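PDB 3DRF: oligopeptide-binding protein oppA from Lactococcus lactis, which binds oligopeptides for uptake as part of the ABC transporter complex OppABCDF, which is essential for growth in milk. Local coordinates for residues S95-L106 with K169-M178; Q379-L388 with Q431-K439. One frame throughout, in Å; residues are numbered along the deposited sequence.

In the fold
From the N terminus, strand 87-92 turns back into 97-102; the chain then passes through helix 116-127 and returns at 170-174, where interaction 1 closes a loop of 62 residues and completes the middle of a four-stranded antiparallel sheet. Much later, helix 381-390 leads through strands 394-396, 401-404 and 407-414 into helix 422-435, whose C-terminal turn meets it again in interaction 2. The two loops follow in series, neither nested nor crossed, a worked example of separate closures within one chain. The centres of interaction 1 and interaction 2 lie about 53 Å apart, on opposite sides of the chain's centre.

Interaction 1 of 2, residues S95-L106 with K169-M178; sequences SKTATITLRKDL and KVIKVQFKEM
The carboxamide of Gln174 reaches across to Ser95 in its own plane: NE2 donates to Ser95 O (3.0 Å) almost straight, while its second N-H goes to Phe175 O. Both amide hydrogens are thus used, which fixes the rotation of the group, and a water joins Gln174 OE1 to Ser95 O. The ring of Phe175 has Val173 O over one face, displaced toward the rim; its CE2 corner meets Ala98 CB (3.7 Å), with Lys96 O and Ala98 N approaching obliquely.

Beyond this end the strands pair antiparallel, Ala98 with Val173 and Ile100 with Ile171 as hydrogen-bonded pairs. On the face carrying these residues, Ile100 CG2 touches Ile171 CD1 (3.8 Å), and Tyr119 of helix 116-127 packs on Ile100, Ile171 and Val173. On the other face, Thr99 CG2 meets Val170 CG1 at 3.7 Å.

Lysines finish both ends. Lys96, extended beyond CG, runs alongside Glu177 and forms a salt bridge from NZ to Glu177 OE1 (2.8 Å) on the syn side, though 29° out of the carboxylate plane. The bend of Lys169 at chi2 (-75°) lays its chain past Leu102 CB and brings NZ to Arg103 O (3.2 Å), a hydrogen bond to the turn that follows; a salt bridge to Glu113 and a bond to Val114 O further secure this ammonium group.

Here is the central pair of a four-stranded antiparallel sheet backed by a helix, entered from strand 87-92 through a G1 beta bulge at Lys96 and Thr97, both facing Asp92.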
# COMPACT_ATOMS: atom_id res chain seq x y z
N SER A 95 27.67 -14.73 4.11
CA SER A 95 27.29 -15.36 2.86
C SER A 95 26.34 -14.46 2.03
O SER A 95 26.23 -14.67 0.85
CB SER A 95 26.59 -16.72 3.11
OG SER A 95 27.51 -17.64 3.69
N LYS A 96 25.67 -13.52 2.68
CA LYS A 96 24.66 -12.61 2.09
C LYS A 96 23.42 -13.39 1.61
O LYS A 96 23.02 -13.27 0.53
CB LYS A 96 25.29 -11.73 0.98
CG LYS A 96 26.57 -11.03 1.44
CD LYS A 96 27.15 -9.99 0.42
CE LYS A 96 28.43 -9.38 0.95
NZ LYS A 96 28.99 -8.45 -0.09
N THR A 97 22.90 -14.20 2.52
CA THR A 97 21.74 -15.03 2.22
C THR A 97 20.63 -14.88 3.30
O THR A 97 20.84 -14.46 4.40
CB THR A 97 22.12 -16.53 2.08
OG1 THR A 97 22.61 -16.97 3.34
CG2 THR A 97 23.24 -16.76 1.05
N ALA A 98 19.42 -15.18 2.87
CA ALA A 98 18.28 -15.50 3.75
C ALA A 98 17.92 -16.98 3.50
O ALA A 98 17.82 -17.42 2.37
CB ALA A 98 17.06 -14.60 3.46
N THR A 99 17.73 -17.70 4.58
CA THR A 99 17.30 -19.09 4.51
C THR A 99 15.94 -19.19 5.21
O THR A 99 15.83 -18.89 6.38
CB THR A 99 18.31 -20.01 5.20
OG1 THR A 99 19.57 -19.85 4.57
CG2 THR A 99 17.89 -21.47 5.04
N ILE A 100 14.95 -19.62 4.43
CA ILE A 100 13.56 -19.72 4.89
C ILE A 100 13.27 -21.21 5.15
O ILE A 100 13.49 -22.02 4.31
CB ILE A 100 12.56 -19.15 3.81
CG1 ILE A 100 12.71 -17.63 3.61
CG2 ILE A 100 11.14 -19.46 4.22
CD1 ILE A 100 13.89 -17.22 2.74
N THR A 101 12.79 -21.51 6.35
CA THR A 101 12.39 -22.89 6.72
C THR A 101 10.90 -22.93 7.03
O THR A 101 10.46 -22.38 7.99
CB THR A 101 13.19 -23.36 7.96
OG1 THR A 101 14.59 -23.30 7.63
CG2 THR A 101 12.86 -24.80 8.33
N LEU A 102 10.17 -23.58 6.14
CA LEU A 102 8.72 -23.75 6.32
C LEU A 102 8.48 -24.83 7.41
O LEU A 102 9.16 -25.80 7.45
CB LEU A 102 8.08 -24.23 5.00
CG LEU A 102 8.33 -23.36 3.78
CD1 LEU A 102 7.85 -24.08 2.52
CD2 LEU A 102 7.68 -21.97 3.89
N ARG A 103 7.46 -24.64 8.22
CA ARG A 103 7.09 -25.70 9.19
C ARG A 103 6.83 -27.03 8.49
O ARG A 103 6.26 -27.09 7.45
CB ARG A 103 5.85 -25.28 9.99
CG ARG A 103 6.19 -24.40 11.17
CD ARG A 103 4.87 -24.06 11.92
NE ARG A 103 5.08 -23.24 13.11
CZ ARG A 103 5.15 -23.73 14.33
NH1 ARG A 103 5.05 -25.04 14.52
NH2 ARG A 103 5.31 -22.92 15.33
N LYS A 104 7.26 -28.11 9.12
CA LYS A 104 6.99 -29.47 8.61
C LYS A 104 5.51 -29.74 8.32
O LYS A 104 5.18 -30.37 7.34
CB LYS A 104 7.53 -30.50 9.61
CG LYS A 104 7.51 -31.87 9.11
CD LYS A 104 7.98 -32.82 10.23
CE LYS A 104 7.25 -34.19 10.29
NZ LYS A 104 8.14 -35.19 11.01
N ASP A 105 4.66 -29.23 9.19
CA ASP A 105 3.19 -29.44 9.11
C ASP A 105 2.41 -28.28 8.47
O ASP A 105 1.24 -28.17 8.60
CB ASP A 105 2.58 -29.86 10.45
CG ASP A 105 2.86 -28.89 11.55
OD1 ASP A 105 3.66 -27.94 11.41
OD2 ASP A 105 2.28 -29.10 12.64
N LEU A 106 3.12 -27.40 7.82
CA LEU A 106 2.45 -26.35 7.04
C LEU A 106 1.84 -26.93 5.75
O LEU A 106 2.54 -27.41 4.92
CB LEU A 106 3.46 -25.21 6.71
CG LEU A 106 2.89 -24.05 5.91
CD1 LEU A 106 1.78 -23.29 6.71
CD2 LEU A 106 4.07 -23.08 5.47
N LYS A 169 11.31 -28.27 2.50
CA LYS A 169 10.78 -27.16 3.31
C LYS A 169 11.74 -25.95 3.42
O LYS A 169 11.44 -25.02 4.08
CB LYS A 169 10.41 -27.71 4.72
CG LYS A 169 9.26 -28.71 4.74
CD LYS A 169 7.92 -28.02 4.55
CE LYS A 169 6.79 -29.10 4.53
NZ LYS A 169 5.46 -28.47 4.73
N VAL A 170 12.87 -26.04 2.73
CA VAL A 170 13.95 -25.02 2.88
C VAL A 170 14.23 -24.32 1.56
O VAL A 170 14.34 -24.90 0.55
CB VAL A 170 15.26 -25.68 3.44
CG1 VAL A 170 16.35 -24.60 3.72
CG2 VAL A 170 14.96 -26.53 4.71
N ILE A 171 14.34 -23.00 1.65
CA ILE A 171 14.72 -22.15 0.52
C ILE A 171 15.89 -21.23 0.91
O ILE A 171 15.86 -20.59 1.89
CB ILE A 171 13.54 -21.24 0.05
CG1 ILE A 171 12.24 -22.07 -0.04
CG2 ILE A 171 13.91 -20.68 -1.37
CD1 ILE A 171 11.28 -21.88 1.23
N LYS A 172 16.92 -21.24 0.09
CA LYS A 172 18.04 -20.30 0.22
C LYS A 172 17.89 -19.20 -0.83
O LYS A 172 17.79 -19.46 -2.00
CB LYS A 172 19.37 -21.03 -0.05
CG LYS A 172 20.63 -20.15 0.05
CD LYS A 172 21.91 -20.96 -0.36
CE LYS A 172 22.87 -20.06 -1.16
NZ LYS A 172 24.12 -20.82 -1.56
N VAL A 173 17.92 -17.97 -0.39
CA VAL A 173 17.91 -16.78 -1.27
C VAL A 173 19.25 -16.03 -1.18
O VAL A 173 19.67 -15.64 -0.14
CB VAL A 173 16.76 -15.80 -0.88
CG1 VAL A 173 16.73 -14.58 -1.82
CG2 VAL A 173 15.39 -16.58 -0.82
N GLN A 174 19.92 -15.93 -2.31
CA GLN A 174 21.22 -15.26 -2.43
C GLN A 174 21.04 -13.83 -2.89
O GLN A 174 20.57 -13.57 -3.96
CB GLN A 174 22.10 -16.04 -3.46
CG GLN A 174 23.49 -15.43 -3.66
CD GLN A 174 24.36 -15.57 -2.41
OE1 GLN A 174 24.72 -16.66 -2.10
NE2 GLN A 174 24.67 -14.48 -1.73
N PHE A 175 21.53 -12.94 -2.06
CA PHE A 175 21.52 -11.51 -2.36
C PHE A 175 22.87 -11.05 -2.93
O PHE A 175 23.85 -11.68 -2.72
CB PHE A 175 21.25 -10.67 -1.06
CG PHE A 175 19.95 -11.08 -0.35
CD1 PHE A 175 18.74 -10.90 -0.99
CD2 PHE A 175 19.99 -11.59 0.92
CE1 PHE A 175 17.54 -11.28 -0.35
CE2 PHE A 175 18.78 -11.96 1.56
CZ PHE A 175 17.58 -11.82 0.88
N LYS A 176 22.83 -9.91 -3.58
CA LYS A 176 24.07 -9.13 -3.89
C LYS A 176 24.63 -8.47 -2.62
O LYS A 176 25.80 -8.52 -2.41
CB LYS A 176 23.80 -8.07 -4.97
CG LYS A 176 23.30 -8.66 -6.31
CD LYS A 176 22.98 -7.54 -7.32
CE LYS A 176 22.39 -8.17 -8.53
NZ LYS A 176 21.99 -7.10 -9.44
N GLU A 177 23.78 -7.84 -1.84
CA GLU A 177 24.13 -7.28 -0.56
C GLU A 177 22.96 -7.43 0.41
O GLU A 177 21.79 -7.46 0.06
CB GLU A 177 24.46 -5.74 -0.63
CG GLU A 177 25.59 -5.34 -1.63
CD GLU A 177 26.96 -5.90 -1.24
OE1 GLU A 177 27.15 -6.37 -0.15
OE2 GLU A 177 27.82 -5.83 -2.09
N MET A 178 23.33 -7.44 1.67
CA MET A 178 22.36 -7.30 2.75
C MET A 178 21.85 -5.86 2.78
O MET A 178 22.52 -4.97 2.33
CB MET A 178 23.00 -7.64 4.10
CG MET A 178 23.60 -9.03 4.16
SD MET A 178 22.45 -10.42 3.73
CE MET A 178 21.45 -10.66 5.24
O HOH W 1 27.44 -16.48 -0.86

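Interaction 2 of 2, residues Q379-L388 with Q431-K439; sequences QDLDKANKLL and QQWKKIGVK
Ile436 is the bump of this contact, and the hollow that receives it is built by Leu381, Ala384, Asn385 and Leu388, one residue at each corner of an i, i+3, i+4, i+7 diamond on helix 381-390. Its CG2 branch goes in deepest, touching Ala384 CB at 3.7 Å and, equally close, Leu381 CD2. The methyl of Ala384 forms a shallow floor, and the leucines rise at the two ends of the hollow. At Ile436, CG1 lies between the backbone N and the carbonyl carbon (chi1 63°); this leaves CG2 to fill the centre while CD1 turns to Leu388 CD1, 4.0 Å away.

Leu388 wedges its CD1 methyl into the bend after helix 422-435, 3.4 Å from Ile436 O and also against Val438 CG2. At the other end, Leu381 CD1 rests on the aliphatic stem of Lys435 (CD, 3.9 Å), whose extended chain runs back along its own helix, bringing NZ to a hydrogen bond with Gln432 OE1. Asn385 flanks Ile436 with its carboxamide: OD1 lies 3.2 Å from Ile436 CA. That oxygen accepts a hydrogen bond from Arg402 NH2, and Arg402 NE binds Ile436 O, so a single guanidinium group ties both sides together. Ala339 of helix 330-339 also touches Ile436.

The axes of the short segments 381-388 and 431-435 approach to 10.8 Å and are inclined at 52°, a spacing bridged by side chains. Ile436 is presented by a Schellman motif ending helix 422-435: Gly437 N, in a residue at positive phi, donates to Lys434 O, and Val438 N to Trp433 O. The whole is a single isoleucine from the Schellman-terminated end of helix 422-435, seated in a four-residue hollow on helix 381-390, at the point where the chain leaves for strand 439-442.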
# COMPACT_ATOMS: atom_id res chain seq x y z
N GLN A 379 -0.59 26.27 5.00
CA GLN A 379 -0.96 26.98 3.79
C GLN A 379 -0.11 28.27 3.67
O GLN A 379 0.10 28.92 4.64
CB GLN A 379 -2.46 27.34 3.79
CG GLN A 379 -2.90 27.95 2.43
CD GLN A 379 -4.39 28.31 2.39
OE1 GLN A 379 -5.04 28.15 1.41
NE2 GLN A 379 -4.88 28.83 3.46
N ASP A 380 0.38 28.55 2.48
CA ASP A 380 1.12 29.81 2.23
C ASP A 380 0.77 30.30 0.82
O ASP A 380 1.49 30.13 -0.12
CB ASP A 380 2.63 29.62 2.45
CG ASP A 380 3.36 30.94 2.58
OD1 ASP A 380 2.81 31.93 2.18
OD2 ASP A 380 4.45 30.88 3.11
N LEU A 381 -0.35 30.99 0.73
CA LEU A 381 -0.82 31.54 -0.55
C LEU A 381 0.12 32.64 -1.08
O LEU A 381 0.35 32.72 -2.21
CB LEU A 381 -2.26 32.10 -0.41
CG LEU A 381 -3.31 31.01 -0.17
CD1 LEU A 381 -4.61 31.72 0.28
CD2 LEU A 381 -3.60 30.26 -1.47
N ASP A 382 0.68 33.44 -0.19
CA ASP A 382 1.60 34.47 -0.62
C ASP A 382 2.85 33.86 -1.28
O ASP A 382 3.30 34.32 -2.28
CB ASP A 382 2.04 35.41 0.54
CG ASP A 382 0.91 36.27 1.10
OD1 ASP A 382 -0.13 36.31 0.54
OD2 ASP A 382 1.16 36.81 2.14
N LYS A 383 3.42 32.83 -0.65
CA LYS A 383 4.59 32.15 -1.24
C LYS A 383 4.28 31.50 -2.59
O LYS A 383 5.02 31.57 -3.48
CB LYS A 383 5.15 31.11 -0.25
CG LYS A 383 6.40 30.38 -0.75
CD LYS A 383 7.07 29.60 0.38
CE LYS A 383 8.39 29.07 -0.12
NZ LYS A 383 9.19 28.32 0.87
N ALA A 384 3.12 30.85 -2.67
CA ALA A 384 2.68 30.25 -3.91
C ALA A 384 2.59 31.27 -5.04
O ALA A 384 3.12 31.05 -6.07
CB ALA A 384 1.32 29.57 -3.70
N ASN A 385 1.90 32.38 -4.80
CA ASN A 385 1.81 33.46 -5.80
C ASN A 385 3.20 34.03 -6.19
O ASN A 385 3.44 34.26 -7.34
CB ASN A 385 0.83 34.57 -5.31
CG ASN A 385 -0.66 34.20 -5.52
OD1 ASN A 385 -1.07 33.86 -6.55
ND2 ASN A 385 -1.43 34.35 -4.47
N LYS A 386 4.07 34.23 -5.22
CA LYS A 386 5.44 34.72 -5.46
C LYS A 386 6.21 33.74 -6.37
O LYS A 386 6.81 34.15 -7.29
CB LYS A 386 6.16 34.92 -4.12
CG LYS A 386 7.59 35.45 -4.26
CD LYS A 386 8.19 35.72 -2.86
CE LYS A 386 9.61 36.12 -2.88
NZ LYS A 386 10.39 35.00 -2.84
N LEU A 387 6.14 32.44 -6.06
CA LEU A 387 6.83 31.41 -6.84
C LEU A 387 6.39 31.44 -8.30
O LEU A 387 7.18 31.32 -9.17
CB LEU A 387 6.56 30.00 -6.25
CG LEU A 387 7.35 29.71 -4.97
CD1 LEU A 387 6.75 28.51 -4.27
CD2 LEU A 387 8.84 29.34 -5.29
N LEU A 388 5.09 31.61 -8.51
CA LEU A 388 4.54 31.62 -9.86
C LEU A 388 4.94 32.91 -10.61
O LEU A 388 5.29 32.84 -11.74
CB LEU A 388 2.99 31.44 -9.81
CG LEU A 388 2.60 30.00 -9.36
CD1 LEU A 388 1.08 29.97 -9.10
CD2 LEU A 388 3.04 29.01 -10.45
N GLN A 431 -10.86 25.74 -5.34
CA GLN A 431 -11.01 27.12 -4.89
C GLN A 431 -9.68 27.69 -4.40
O GLN A 431 -9.36 28.78 -4.74
CB GLN A 431 -12.06 27.17 -3.76
CG GLN A 431 -12.19 28.51 -3.08
CD GLN A 431 -12.94 28.46 -1.76
OE1 GLN A 431 -13.35 27.42 -1.26
NE2 GLN A 431 -13.15 29.64 -1.20
N GLN A 432 -8.87 26.95 -3.66
CA GLN A 432 -7.57 27.47 -3.25
C GLN A 432 -6.65 27.70 -4.47
O GLN A 432 -5.96 28.68 -4.55
CB GLN A 432 -6.86 26.55 -2.22
CG GLN A 432 -7.69 26.16 -0.98
CD GLN A 432 -8.36 27.37 -0.30
OE1 GLN A 432 -7.72 28.32 0.04
NE2 GLN A 432 -9.63 27.27 -0.12
N TRP A 433 -6.68 26.78 -5.42
CA TRP A 433 -5.86 26.91 -6.60
C TRP A 433 -6.28 28.12 -7.48
O TRP A 433 -5.46 28.77 -8.03
CB TRP A 433 -5.89 25.54 -7.34
CG TRP A 433 -5.06 24.49 -6.57
CD1 TRP A 433 -3.98 24.73 -5.85
CD2 TRP A 433 -5.34 23.10 -6.42
NE1 TRP A 433 -3.50 23.59 -5.27
CE2 TRP A 433 -4.33 22.56 -5.61
CE3 TRP A 433 -6.32 22.26 -6.92
CZ2 TRP A 433 -4.27 21.20 -5.28
CZ3 TRP A 433 -6.28 20.88 -6.58
CH2 TRP A 433 -5.27 20.37 -5.75
N LYS A 434 -7.57 28.38 -7.52
CA LYS A 434 -8.05 29.60 -8.20
C LYS A 434 -7.45 30.87 -7.55
O LYS A 434 -7.12 31.79 -8.24
CB LYS A 434 -9.58 29.60 -8.21
CG LYS A 434 -10.18 30.85 -8.91
CD LYS A 434 -11.69 30.71 -9.00
CE LYS A 434 -12.36 31.87 -9.81
NZ LYS A 434 -13.84 31.85 -9.62
N LYS A 435 -7.32 30.88 -6.23
CA LYS A 435 -6.67 32.01 -5.53
C LYS A 435 -5.26 32.27 -6.01
O LYS A 435 -4.80 33.39 -5.93
CB LYS A 435 -6.64 31.83 -4.00
CG LYS A 435 -8.02 31.70 -3.31
CD LYS A 435 -7.83 31.36 -1.80
CE LYS A 435 -9.13 31.15 -1.11
NZ LYS A 435 -8.89 30.87 0.29
N ILE A 436 -4.56 31.26 -6.49
CA ILE A 436 -3.18 31.45 -7.02
C ILE A 436 -3.10 31.45 -8.54
O ILE A 436 -2.07 31.36 -9.08
CB ILE A 436 -2.13 30.46 -6.42
CG1 ILE A 436 -2.49 29.00 -6.82
CG2 ILE A 436 -2.02 30.63 -4.83
CD1 ILE A 436 -1.34 27.99 -6.64
N GLY A 437 -4.24 31.54 -9.19
CA GLY A 437 -4.32 31.67 -10.64
C GLY A 437 -4.08 30.39 -11.44
O GLY A 437 -3.72 30.42 -12.56
N VAL A 438 -4.40 29.28 -10.80
CA VAL A 438 -4.33 27.96 -11.44
C VAL A 438 -5.76 27.44 -11.63
O VAL A 438 -6.51 27.33 -10.70
CB VAL A 438 -3.51 26.99 -10.58
CG1 VAL A 438 -3.44 25.59 -11.28
CG2 VAL A 438 -2.09 27.58 -10.37
N LYS A 439 -6.10 27.13 -12.86
CA LYS A 439 -7.39 26.59 -13.21
C LYS A 439 -7.35 25.05 -13.16
O LYS A 439 -6.66 24.43 -13.88
CB LYS A 439 -7.86 27.03 -14.60
CG LYS A 439 -9.31 26.63 -14.87
CD LYS A 439 -9.65 26.74 -16.35
CE LYS A 439 -9.89 28.12 -16.67
NZ LYS A 439 -10.37 28.34 -18.09